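Local coordinates for protein halohydrin dehalogenase (Rhizobium radiobacter, PDB 4IY1) that is a carbon-halogen lyase of the short-chain dehydrogenase/reductase superfamily that probably turns vicinal halohydrins into epoxides and opens epoxides with cyanide, at residues Glu85-Pro88 against Ile89-Ala93; Tyr92-Glu95 against Asp96-Met100; Asn113-Ala116 against Ser117-Arg121; Lys161-Gly164 against Glu165-Ile168; Glu197-Ala200 against Trp201-Tyr205. The protein carries 37 engineered substitutions. All blocks are in the same frame, centred on the assembly; numbering follows the deposited sequence.

In the fold
The chain builds a Rossmann-type fold with a parallel seven-stranded sheet. Each contact joins adjoining segments, so none closes a long loop. Interaction 1 lies in the loop that leaves strand 75-79. Interaction 2 overlaps it at Tyr-92 and Ala-93 and starts helix 94-122. Interaction 3 is near the other end of that helix, before strand 126-130. Interaction 4 ends helix 143-163 ahead of strand 170-175. It is distant in sequence from interaction 3 but touches it, with Met-119 and Lys-120 against Ile-168, Leu-163 and His-166. Interaction 5 lies on helix 196-205, touching none of the others; its nearest atoms are about 7 Å from interaction 1. Interactions 1 to 4 all touch the second subunit.

Interaction 1. Residues Glu85-Pro88 against Ile89-Ala93; sequences EWRP and IDKYA. Engineered in segment 85-88: Trp-86 (natural residue Phe), Arg-87 (natural residue Gln).
Arg-87 lays its aliphatic chain over one face of the Tyr-92 ring. The two lie on the arms of a beta turn in which Pro-88 and Lys-91 are the end residues. CD of Arg-87 sits 4.0 Å from the centroid of the Tyr-92 ring, a CH-pi contact. CB of Arg-87 comes 3.6 Å from CE1 of Tyr-92. The arginine is engineered; the natural residue is Gln. The chain bends at chi3 (80°), and the guanidinium stays above the same face, NH1 near the rim, but tilted: the two planes stand 71° apart. The cation-pi attraction is long and at most weak. NH1 ends 3.3 Å from CB of Lys-91.

The turn is held by one backbone bond, Lys-91 N to Pro-88 O, at 3.0 Å. The backbone angles of Ile-89 and Asp-90 are helical, as in a type I turn. Lys-91 crosses Pro-88 obliquely, its CG 3.6 Å from CD of Pro-88.

The second subunit fixes this turn from outside. Its Glu-162 binds the backbone N of Ile-89, its Asn-113 binds the Ile-89 carbonyl, and its Lys-120 forms a salt bridge with Asp-90. On the other arm, the engineered Trp-86 meets Trp-249 of the third subunit edge to face. The loop is therefore part of the subunit interfaces. The carboxylate of Asp-90 also folds back over the turn, where its OD1 lies 3.4 Å from CB of Pro-88.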
# COMPACT_ATOMS: atom_id res chain seq x y z
N GLU B 85 -7.31 -17.68 17.18
CA GLU B 85 -6.73 -19.01 17.31
C GLU B 85 -6.42 -19.56 15.92
O GLU B 85 -7.33 -19.75 15.11
CB GLU B 85 -7.69 -19.95 18.05
CG GLU B 85 -7.63 -19.86 19.56
CD GLU B 85 -8.99 -19.64 20.19
OE1 GLU B 85 -9.06 -19.56 21.43
OE2 GLU B 85 -9.99 -19.53 19.44
N TRP B 86 -5.14 -19.81 15.66
CA TRP B 86 -4.68 -20.19 14.32
C TRP B 86 -5.30 -21.48 13.85
O TRP B 86 -5.47 -22.41 14.64
CB TRP B 86 -3.16 -20.32 14.31
CG TRP B 86 -2.46 -19.23 15.09
CD1 TRP B 86 -2.51 -18.99 16.47
CD2 TRP B 86 -1.54 -18.21 14.57
NE1 TRP B 86 -1.72 -17.92 16.81
CE2 TRP B 86 -1.11 -17.40 15.72
CE3 TRP B 86 -1.05 -17.89 13.30
CZ2 TRP B 86 -0.25 -16.33 15.59
CZ3 TRP B 86 -0.17 -16.81 13.19
CH2 TRP B 86 0.24 -16.07 14.31
N ARG B 87 -5.64 -21.55 12.57
CA ARG B 87 -6.35 -22.70 12.01
C ARG B 87 -6.37 -22.61 10.50
O ARG B 87 -6.33 -21.51 9.94
CB ARG B 87 -7.79 -22.78 12.54
CG ARG B 87 -7.98 -22.24 13.95
CD ARG B 87 -9.41 -22.38 14.44
NE ARG B 87 -9.69 -23.73 14.91
CZ ARG B 87 -10.30 -24.67 14.19
NH1 ARG B 87 -10.74 -24.40 12.96
NH2 ARG B 87 -10.48 -25.88 14.71
N PRO B 88 -6.43 -23.77 9.82
CA PRO B 88 -6.47 -23.79 8.36
C PRO B 88 -7.90 -23.53 7.90
O PRO B 88 -8.85 -23.80 8.64
CB PRO B 88 -6.05 -25.23 8.01
CG PRO B 88 -5.84 -25.94 9.32
CD PRO B 88 -6.50 -25.12 10.38
N ILE B 89 -8.04 -22.98 6.69
CA ILE B 89 -9.32 -22.51 6.18
C ILE B 89 -10.39 -23.62 6.24
O ILE B 89 -11.50 -23.40 6.74
CB ILE B 89 -9.20 -21.98 4.74
CG1 ILE B 89 -10.58 -21.72 4.12
CG2 ILE B 89 -8.42 -22.96 3.87
CD1 ILE B 89 -11.08 -20.31 4.32
N ASP B 90 -10.04 -24.81 5.76
CA ASP B 90 -10.98 -25.92 5.71
C ASP B 90 -11.51 -26.38 7.09
O ASP B 90 -12.57 -27.01 7.15
CB ASP B 90 -10.41 -27.10 4.93
CG ASP B 90 -9.05 -27.56 5.45
OD1 ASP B 90 -8.22 -26.70 5.83
OD2 ASP B 90 -8.81 -28.78 5.47
N LYS B 91 -10.83 -26.00 8.16
CA LYS B 91 -11.24 -26.36 9.53
C LYS B 91 -12.30 -25.43 10.13
O LYS B 91 -13.20 -25.88 10.84
CB LYS B 91 -10.03 -26.38 10.48
CG LYS B 91 -9.12 -27.59 10.34
CD LYS B 91 -9.87 -28.82 9.85
CE LYS B 91 -9.04 -30.07 10.11
NZ LYS B 91 -9.62 -31.25 9.42
N TYR B 92 -12.12 -24.12 9.94
CA TYR B 92 -13.09 -23.12 10.41
C TYR B 92 -14.47 -23.50 9.96
O TYR B 92 -14.64 -23.97 8.84
CB TYR B 92 -12.77 -21.75 9.83
CG TYR B 92 -11.73 -21.00 10.59
CD1 TYR B 92 -10.46 -20.83 10.06
CD2 TYR B 92 -12.03 -20.42 11.82
CE1 TYR B 92 -9.49 -20.13 10.76
CE2 TYR B 92 -11.07 -19.73 12.53
CZ TYR B 92 -9.80 -19.59 12.00
OH TYR B 92 -8.82 -18.94 12.70
N ALA B 93 -15.46 -23.25 10.79
CA ALA B 93 -16.82 -23.16 10.32
C ALA B 93 -17.12 -21.72 9.86
O ALA B 93 -16.60 -20.75 10.44
CB ALA B 93 -17.79 -23.60 11.41

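Interaction 2. Residues Tyr92-Glu95 against Asp96-Met100; sequences YAVE and DYRDM. Engineered in segment 96-100: Asp-99 (natural residue Gly), Met-100 (natural residue Ala).
Asp-96 turns its carboxylate back to the backbone N of Ala-93, the N-cap of helix 94-122. This is the half of a capping box in which the third helical residue takes the N-H of the N-cap. The bond from Ala-93 N to Asp-96 OD2 is modelled at 2.5 Å, unusually short, and is bent (136°); it meets the oxygen nearly along its C-O axis. CG of Asp-96 lies beside its own backbone N (chi1 -57°), directing the carboxylate to the helix start. A negative group here would probably be stabilised by the helix end. Alanine has no side-chain acceptor to complete the box; Asp-96 N makes only a weak bond to the backbone O of Ala-93. The next turn is regular: Arg-98 N binds Val-94 O at 3.0 Å.

A salt bridge joins NH1 of Arg-98 to OE1 of Glu-95 at 3.0 Å, from above the carboxylate plane. NH2 of Arg-98 is paired with Glu-102 of the second subunit. An alanine in place of Arg-98 would remove both pairings and would probably leave Glu-95 and that Glu-102 without their mate. The engineered Asp-99 adds a like charge, its OD1 3.9 Å from OE2 of Glu-95.

CB of Asp-96 meets the edge of the Tyr-92 ring, 3.8 Å from CD2. The Tyr-97 ring leads away from residues 92-95, and its OH is hydrogen-bonded to Ser-147 and to Gln-105 of the second subunit. Over one face of the Arg-98 guanidinium sits a methyl of Val-94, with CG1 3.6 Å from NH1.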
# COMPACT_ATOMS: atom_id res chain seq x y z
N TYR B 92 -12.12 -24.12 9.94
CA TYR B 92 -13.09 -23.12 10.41
C TYR B 92 -14.47 -23.50 9.96
O TYR B 92 -14.64 -23.97 8.84
CB TYR B 92 -12.77 -21.75 9.83
CG TYR B 92 -11.73 -21.00 10.59
CD1 TYR B 92 -10.46 -20.83 10.06
CD2 TYR B 92 -12.03 -20.42 11.82
CE1 TYR B 92 -9.49 -20.13 10.76
CE2 TYR B 92 -11.07 -19.73 12.53
CZ TYR B 92 -9.80 -19.59 12.00
OH TYR B 92 -8.82 -18.94 12.70
N ALA B 93 -15.46 -23.25 10.79
CA ALA B 93 -16.82 -23.16 10.32
C ALA B 93 -17.12 -21.72 9.86
O ALA B 93 -16.60 -20.75 10.44
CB ALA B 93 -17.79 -23.60 11.41
N VAL B 94 -17.97 -21.58 8.85
CA VAL B 94 -18.32 -20.25 8.34
C VAL B 94 -18.86 -19.34 9.44
O VAL B 94 -18.60 -18.12 9.49
CB VAL B 94 -19.34 -20.38 7.20
CG1 VAL B 94 -19.85 -19.02 6.77
CG2 VAL B 94 -18.70 -21.10 6.02
N GLU B 95 -19.62 -19.94 10.34
CA GLU B 95 -20.15 -19.20 11.46
C GLU B 95 -19.06 -18.60 12.35
O GLU B 95 -19.28 -17.59 13.03
CB GLU B 95 -21.11 -20.10 12.27
CG GLU B 95 -21.96 -19.33 13.27
CD GLU B 95 -22.89 -18.32 12.60
OE1 GLU B 95 -23.35 -18.57 11.47
OE2 GLU B 95 -23.20 -17.29 13.24
N ASP B 96 -17.88 -19.23 12.40
CA ASP B 96 -16.69 -18.62 13.05
C ASP B 96 -16.27 -17.29 12.37
O ASP B 96 -15.86 -16.33 13.03
CB ASP B 96 -15.49 -19.58 13.01
CG ASP B 96 -15.78 -20.93 13.66
OD1 ASP B 96 -16.07 -20.95 14.87
OD2 ASP B 96 -15.67 -21.96 12.96
N TYR B 97 -16.21 -17.29 11.04
CA TYR B 97 -15.86 -16.06 10.34
C TYR B 97 -16.90 -14.97 10.61
O TYR B 97 -16.53 -13.85 10.94
CB TYR B 97 -15.66 -16.31 8.84
CG TYR B 97 -15.11 -15.12 8.05
CD1 TYR B 97 -14.10 -14.30 8.56
CD2 TYR B 97 -15.54 -14.88 6.75
CE1 TYR B 97 -13.53 -13.26 7.80
CE2 TYR B 97 -14.98 -13.88 5.97
CZ TYR B 97 -13.99 -13.07 6.50
OH TYR B 97 -13.48 -12.04 5.71
N ARG B 98 -18.18 -15.35 10.67
CA ARG B 98 -19.25 -14.39 10.99
C ARG B 98 -19.04 -13.76 12.36
O ARG B 98 -19.07 -12.53 12.48
CB ARG B 98 -20.66 -15.03 10.94
CG ARG B 98 -21.20 -15.26 9.54
CD ARG B 98 -22.71 -15.60 9.51
NE ARG B 98 -23.14 -16.01 8.17
CZ ARG B 98 -23.17 -17.27 7.74
NH1 ARG B 98 -22.91 -18.27 8.56
NH2 ARG B 98 -23.38 -17.52 6.45
N ASP B 99 -18.70 -14.57 13.36
CA ASP B 99 -18.41 -14.04 14.70
C ASP B 99 -17.16 -13.14 14.71
O ASP B 99 -17.12 -12.15 15.44
CB ASP B 99 -18.22 -15.17 15.72
CG ASP B 99 -19.49 -16.00 15.94
OD1 ASP B 99 -20.60 -15.53 15.62
OD2 ASP B 99 -19.35 -17.16 16.40
N MET B 100 -16.11 -13.55 14.02
CA MET B 100 -14.91 -12.71 13.84
C MET B 100 -15.30 -11.34 13.24
O MET B 100 -15.04 -10.29 13.83
CB MET B 100 -13.89 -13.45 12.95
CG MET B 100 -12.48 -12.86 12.90
SD MET B 100 -11.62 -12.92 14.48
CE MET B 100 -10.94 -14.58 14.36

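Interaction 3. Residues Asn113-Ala116 against Ser117-Arg121; sequences NAVA and SQMKR. Engineered in segment 117-121: Arg-121 (natural residue Lys).
Lys-120 N donates to Ala-116 O at 2.9 Å, the stronger of the two direct backbone bonds here. The other, Met-119 N to Val-115 O, is long at 3.4 Å and weak, though nearly straight. One residue earlier a water takes the place of the direct bond. It donates to Ala-114 O and accepts from Gln-118 N at 3.0 Å. The backbone N atoms of Ser-117 and Gln-118 have no bond to the turn before.

The result is a kink in helix 94-122, with a water inserted where a direct bond would run. This helix is one of those that flank the sheet of the Rossmann-type fold. Around the kink, side chains lie over the carbonyls. CG of Gln-118 stands between its own backbone N and carbonyl carbon (chi1 58°), which brings it to 3.3 Å from Val-115 O. The Gln-118 amide goes on to Val-73 and, weakly, to Thr-67. The aliphatic part of Lys-120 runs over the Ala-116 carbonyl, with CG 3.3 Å from Ala-116 O. Its NZ leaves for Asp-90 of the second subunit.

Packing is carried by Val-115 and Met-119, which slant across each other. CE of Met-119 lies 3.7 Å from CG1 of Val-115 and 3.8 Å from CG2. Both residues touch Ile-127 of strand 126-130, and Met-119 also touches Ile-168. Replacing Met-119 by an alanine would take away everything beyond CB, and would probably open a gap between the Val-115 methyls and those two isoleucines. On the outer side, the engineered Arg-121 lays a guanidinium face over Ser-117 O.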
# COMPACT_ATOMS: atom_id res chain seq x y z
N ASN B 113 -21.53 4.52 13.44
CA ASN B 113 -22.91 4.78 13.01
C ASN B 113 -23.76 5.37 14.16
O ASN B 113 -24.45 6.36 13.95
CB ASN B 113 -23.52 3.48 12.42
CG ASN B 113 -25.02 3.59 12.17
OD1 ASN B 113 -25.82 3.18 13.00
ND2 ASN B 113 -25.40 4.05 10.98
N ALA B 114 -23.52 4.93 15.39
CA ALA B 114 -24.21 5.53 16.56
C ALA B 114 -23.79 6.96 16.93
O ALA B 114 -24.58 7.73 17.48
CB ALA B 114 -24.11 4.60 17.78
N VAL B 115 -22.55 7.34 16.64
CA VAL B 115 -22.07 8.60 17.16
C VAL B 115 -22.09 9.67 16.08
O VAL B 115 -22.01 10.88 16.37
CB VAL B 115 -20.69 8.44 17.85
CG1 VAL B 115 -19.56 8.45 16.84
CG2 VAL B 115 -20.49 9.54 18.88
N ALA B 116 -22.19 9.24 14.83
CA ALA B 116 -21.78 10.09 13.73
C ALA B 116 -22.71 11.32 13.56
O ALA B 116 -22.27 12.42 13.19
CB ALA B 116 -21.72 9.28 12.45
N SER B 117 -23.99 11.17 13.87
CA SER B 117 -24.90 12.23 13.48
C SER B 117 -24.83 13.41 14.46
O SER B 117 -24.82 14.56 14.02
CB SER B 117 -26.32 11.70 13.24
OG SER B 117 -26.92 11.33 14.45
N GLN B 118 -24.57 13.14 15.74
CA GLN B 118 -24.22 14.26 16.65
C GLN B 118 -22.90 14.96 16.36
O GLN B 118 -22.84 16.20 16.31
CB GLN B 118 -24.35 13.89 18.14
CG GLN B 118 -23.53 12.71 18.62
CD GLN B 118 -23.12 12.85 20.09
OE1 GLN B 118 -22.25 13.66 20.44
NE2 GLN B 118 -23.72 12.03 20.95
N MET B 119 -21.88 14.21 15.98
CA MET B 119 -20.59 14.83 15.62
C MET B 119 -20.79 15.73 14.41
O MET B 119 -20.19 16.82 14.31
CB MET B 119 -19.54 13.78 15.31
CG MET B 119 -19.11 12.97 16.54
SD MET B 119 -17.74 11.88 16.13
CE MET B 119 -17.28 11.23 17.76
N LYS B 120 -21.58 15.25 13.46
CA LYS B 120 -21.80 15.99 12.21
C LYS B 120 -22.59 17.28 12.50
O LYS B 120 -22.26 18.35 11.98
CB LYS B 120 -22.54 15.11 11.20
CG LYS B 120 -21.63 14.17 10.41
CD LYS B 120 -22.42 13.05 9.75
CE LYS B 120 -23.37 13.59 8.68
NZ LYS B 120 -24.09 12.49 7.97
N ARG B 121 -23.67 17.16 13.25
CA ARG B 121 -24.38 18.35 13.73
C ARG B 121 -23.44 19.37 14.39
O ARG B 121 -23.45 20.55 14.03
CB ARG B 121 -25.50 17.93 14.72
CG ARG B 121 -26.66 17.19 14.06
CD ARG B 121 -27.88 17.13 14.96
NE ARG B 121 -27.73 16.18 16.04
CZ ARG B 121 -28.09 14.90 15.97
NH1 ARG B 121 -28.68 14.44 14.88
NH2 ARG B 121 -27.86 14.09 16.99
O HOH W 1 -25.37 10.49 16.96

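Interaction 4. Residues Lys161-Gly164 against Glu165-Ile168; sequences KELG and EHNI. Engineered in segment 165-168: His-166 (natural residue Tyr).
Leu-163 and Ile-168 cross at a slant at the end of helix 143-163. CB of Leu-163 lies 3.9 Å from CB of Ile-168. Further out, CD1 of Leu-163 meets CG2 of Ile-168 at 4.1 Å. Both side chains also touch Lys-120 of helix 94-122.

The engineered His-166 sits on another side of the turn. CG lies beside its own backbone N (chi1 -51°), and the ring comes edge-on to the helix. Its CD2 is 3.7 Å from Glu-162 O, and CA of Leu-163 lies near the same plane. CB of Glu-165 stands over one face, offset to the rim. ND1 is hydrogen-bonded to NZ of Lys-123.

The backbone forms a Schellman motif. Ile-168 N binds Leu-163 O at 3.1 Å, and Asn-167 N binds Gly-164 O at 2.8 Å. Asn-167 has the positive phi (57°) of the C-prime residue, and its ND2 is held by Lys-123 O. The apolar pair Leu-163 and Ile-168 brackets this motif. Leu-163 O also accepts from His-166 N, at 3.0 Å. The two donors reach it from opposite faces of the carbonyl plane.

Glu-162 points away from the turn. Its OE1 accepts from the backbone N of Ile-89 in the second subunit.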
# COMPACT_ATOMS: atom_id res chain seq x y z
N LYS B 161 -13.17 9.99 4.40
CA LYS B 161 -13.46 10.72 3.16
C LYS B 161 -14.84 11.36 3.18
O LYS B 161 -15.00 12.46 2.69
CB LYS B 161 -13.24 9.87 1.89
CG LYS B 161 -11.78 9.86 1.46
CD LYS B 161 -11.47 8.64 0.60
CE LYS B 161 -10.00 8.24 0.70
NZ LYS B 161 -9.10 9.43 0.70
N GLU B 162 -15.81 10.70 3.79
CA GLU B 162 -17.15 11.27 3.91
C GLU B 162 -17.33 12.24 5.06
O GLU B 162 -17.97 13.29 4.88
CB GLU B 162 -18.22 10.19 3.91
CG GLU B 162 -18.63 9.67 5.26
CD GLU B 162 -19.81 8.73 5.16
OE1 GLU B 162 -20.87 9.06 5.73
OE2 GLU B 162 -19.66 7.62 4.58
N LEU B 163 -16.64 12.01 6.19
CA LEU B 163 -16.83 12.87 7.38
C LEU B 163 -15.92 14.08 7.43
O LEU B 163 -16.05 14.95 8.31
CB LEU B 163 -16.71 12.08 8.68
CG LEU B 163 -17.74 10.97 8.87
CD1 LEU B 163 -17.42 10.15 10.11
CD2 LEU B 163 -19.15 11.53 8.94
N GLY B 164 -14.95 14.12 6.53
CA GLY B 164 -14.09 15.28 6.44
C GLY B 164 -14.88 16.56 6.24
O GLY B 164 -14.57 17.58 6.85
N GLU B 165 -15.92 16.47 5.43
CA GLU B 165 -16.76 17.62 5.07
C GLU B 165 -17.35 18.19 6.35
O GLU B 165 -17.66 19.38 6.43
CB GLU B 165 -17.90 17.12 4.18
CG GLU B 165 -18.70 18.18 3.47
CD GLU B 165 -19.96 17.59 2.84
OE1 GLU B 165 -21.03 18.22 2.96
OE2 GLU B 165 -19.86 16.48 2.26
N HIS B 166 -17.56 17.33 7.33
CA HIS B 166 -18.16 17.74 8.58
C HIS B 166 -17.13 17.95 9.65
O HIS B 166 -17.42 17.93 10.83
CB HIS B 166 -19.22 16.75 9.03
CG HIS B 166 -20.23 16.43 7.94
ND1 HIS B 166 -21.29 17.22 7.68
CD2 HIS B 166 -20.25 15.41 6.97
CE1 HIS B 166 -21.94 16.76 6.59
NE2 HIS B 166 -21.32 15.64 6.17
N ASN B 167 -15.90 18.15 9.22
CA ASN B 167 -14.79 18.40 10.14
C ASN B 167 -14.55 17.31 11.22
O ASN B 167 -14.20 17.62 12.36
CB ASN B 167 -14.96 19.76 10.81
CG ASN B 167 -13.74 20.17 11.61
OD1 ASN B 167 -12.62 20.18 11.10
ND2 ASN B 167 -13.95 20.50 12.88
N ILE B 168 -14.67 16.05 10.83
CA ILE B 168 -14.47 14.93 11.76
C ILE B 168 -13.38 14.02 11.20
O ILE B 168 -13.67 13.20 10.31
CB ILE B 168 -15.75 14.10 11.87
CG1 ILE B 168 -16.85 14.92 12.54
CG2 ILE B 168 -15.54 12.81 12.65
CD1 ILE B 168 -18.22 14.36 12.28

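Interaction 5. Residues Glu197-Ala200 against Trp201-Tyr205; sequences EHVA and WVRKY. Engineered in segment 201-205: Trp-201 (natural residue His), Arg-203 (natural residue Lys), Tyr-205 (natural residue Val).
Val-199 and Arg-203 lie side by side and point the same way along one face of helix 196-205. CD of the engineered Arg-203 is 4.1 Å from CG1 of Val-199. Its CG passes closer, 3.0 Å from Val-199 O. The chain then bends at chi3 (86°), and the guanidinium leads away from Val-199.

The engineered Trp-201 has CG anti to the backbone N (chi1 -171°), which swings the indole off the helix. Its CB remains 3.3 Å from His-198 O. One indole face is met by CD2 of the engineered Tyr-205, one turn on. The extended Lys-204 lays its CG over a face of the Tyr-205 ring. Val-202 sets CG2 3.6 Å from His-198 O.

The backbone is an alpha helix: four i to i+4 bonds join the two segments, among them Val-202 N to His-198 O at 3.0 Å.

The third subunit covers one side. Its Trp-249 meets Trp-201 edge to face, and the Tyr-205 hydroxyls of the two subunits are hydrogen-bonded to each other. Within the chain, His-198 and Val-202 pack on helix 189-192, just ahead in sequence, and helix 214-225 follows before strand 236-239.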
# COMPACT_ATOMS: atom_id res chain seq x y z
N GLU B 197 12.11 -17.87 24.64
CA GLU B 197 11.75 -18.13 23.26
C GLU B 197 10.95 -16.97 22.63
O GLU B 197 11.11 -16.66 21.45
CB GLU B 197 10.97 -19.43 23.14
CG GLU B 197 10.84 -19.93 21.72
CD GLU B 197 10.70 -21.44 21.65
OE1 GLU B 197 10.27 -21.95 20.60
OE2 GLU B 197 11.03 -22.10 22.65
N HIS B 198 10.09 -16.34 23.43
CA HIS B 198 9.25 -15.27 22.93
C HIS B 198 10.06 -14.02 22.81
O HIS B 198 10.01 -13.33 21.78
CB HIS B 198 8.07 -15.04 23.85
CG HIS B 198 7.07 -16.15 23.81
ND1 HIS B 198 7.41 -17.43 24.07
CD2 HIS B 198 5.73 -16.16 23.45
CE1 HIS B 198 6.34 -18.22 23.89
NE2 HIS B 198 5.30 -17.44 23.53
N VAL B 199 10.89 -13.78 23.82
CA VAL B 199 11.79 -12.65 23.84
C VAL B 199 12.72 -12.67 22.64
O VAL B 199 13.00 -11.62 22.03
CB VAL B 199 12.56 -12.57 25.17
CG1 VAL B 199 13.84 -11.76 25.00
CG2 VAL B 199 11.68 -11.97 26.25
N ALA B 200 13.09 -13.87 22.19
CA ALA B 200 14.01 -14.00 21.08
C ALA B 200 13.28 -13.71 19.77
O ALA B 200 13.86 -13.18 18.83
CB ALA B 200 14.63 -15.39 21.05
N TRP B 201 12.01 -14.11 19.70
CA TRP B 201 11.17 -13.87 18.54
C TRP B 201 10.98 -12.38 18.31
O TRP B 201 11.12 -11.89 17.18
CB TRP B 201 9.83 -14.57 18.71
CG TRP B 201 8.97 -14.57 17.49
CD1 TRP B 201 8.92 -15.53 16.47
CD2 TRP B 201 7.94 -13.58 17.14
NE1 TRP B 201 7.94 -15.21 15.55
CE2 TRP B 201 7.36 -14.03 15.87
CE3 TRP B 201 7.50 -12.40 17.71
CZ2 TRP B 201 6.38 -13.29 15.22
CZ3 TRP B 201 6.50 -11.67 17.05
CH2 TRP B 201 5.97 -12.09 15.82
N VAL B 202 10.76 -11.63 19.39
CA VAL B 202 10.54 -10.21 19.29
C VAL B 202 11.79 -9.50 18.78
O VAL B 202 11.74 -8.75 17.78
CB VAL B 202 10.05 -9.60 20.62
CG1 VAL B 202 10.10 -8.08 20.56
CG2 VAL B 202 8.64 -10.09 20.93
N ARG B 203 12.93 -9.87 19.36
CA ARG B 203 14.21 -9.29 18.99
C ARG B 203 14.60 -9.65 17.57
O ARG B 203 15.27 -8.88 16.90
CB ARG B 203 15.31 -9.70 19.99
CG ARG B 203 14.95 -9.40 21.44
CD ARG B 203 16.12 -9.64 22.39
NE ARG B 203 16.97 -8.46 22.48
CZ ARG B 203 18.08 -8.28 21.76
NH1 ARG B 203 18.48 -9.21 20.91
NH2 ARG B 203 18.78 -7.16 21.91
N LYS B 204 14.12 -10.79 17.10
CA LYS B 204 14.37 -11.21 15.74
C LYS B 204 13.59 -10.40 14.68
O LYS B 204 14.13 -10.03 13.66
CB LYS B 204 14.07 -12.69 15.59
CG LYS B 204 14.65 -13.31 14.34
CD LYS B 204 14.48 -14.81 14.40
CE LYS B 204 15.03 -15.49 13.16
NZ LYS B 204 14.75 -16.95 13.23
N TYR B 205 12.29 -10.22 14.90
CA TYR B 205 11.39 -9.85 13.80
C TYR B 205 10.94 -8.38 13.82
O TYR B 205 10.47 -7.85 12.81
CB TYR B 205 10.20 -10.81 13.72
CG TYR B 205 10.56 -12.17 13.16
CD1 TYR B 205 11.01 -12.30 11.86
CD2 TYR B 205 10.51 -13.31 13.96
CE1 TYR B 205 11.35 -13.53 11.34
CE2 TYR B 205 10.89 -14.55 13.46
CZ TYR B 205 11.30 -14.65 12.14
OH TYR B 205 11.65 -15.87 11.59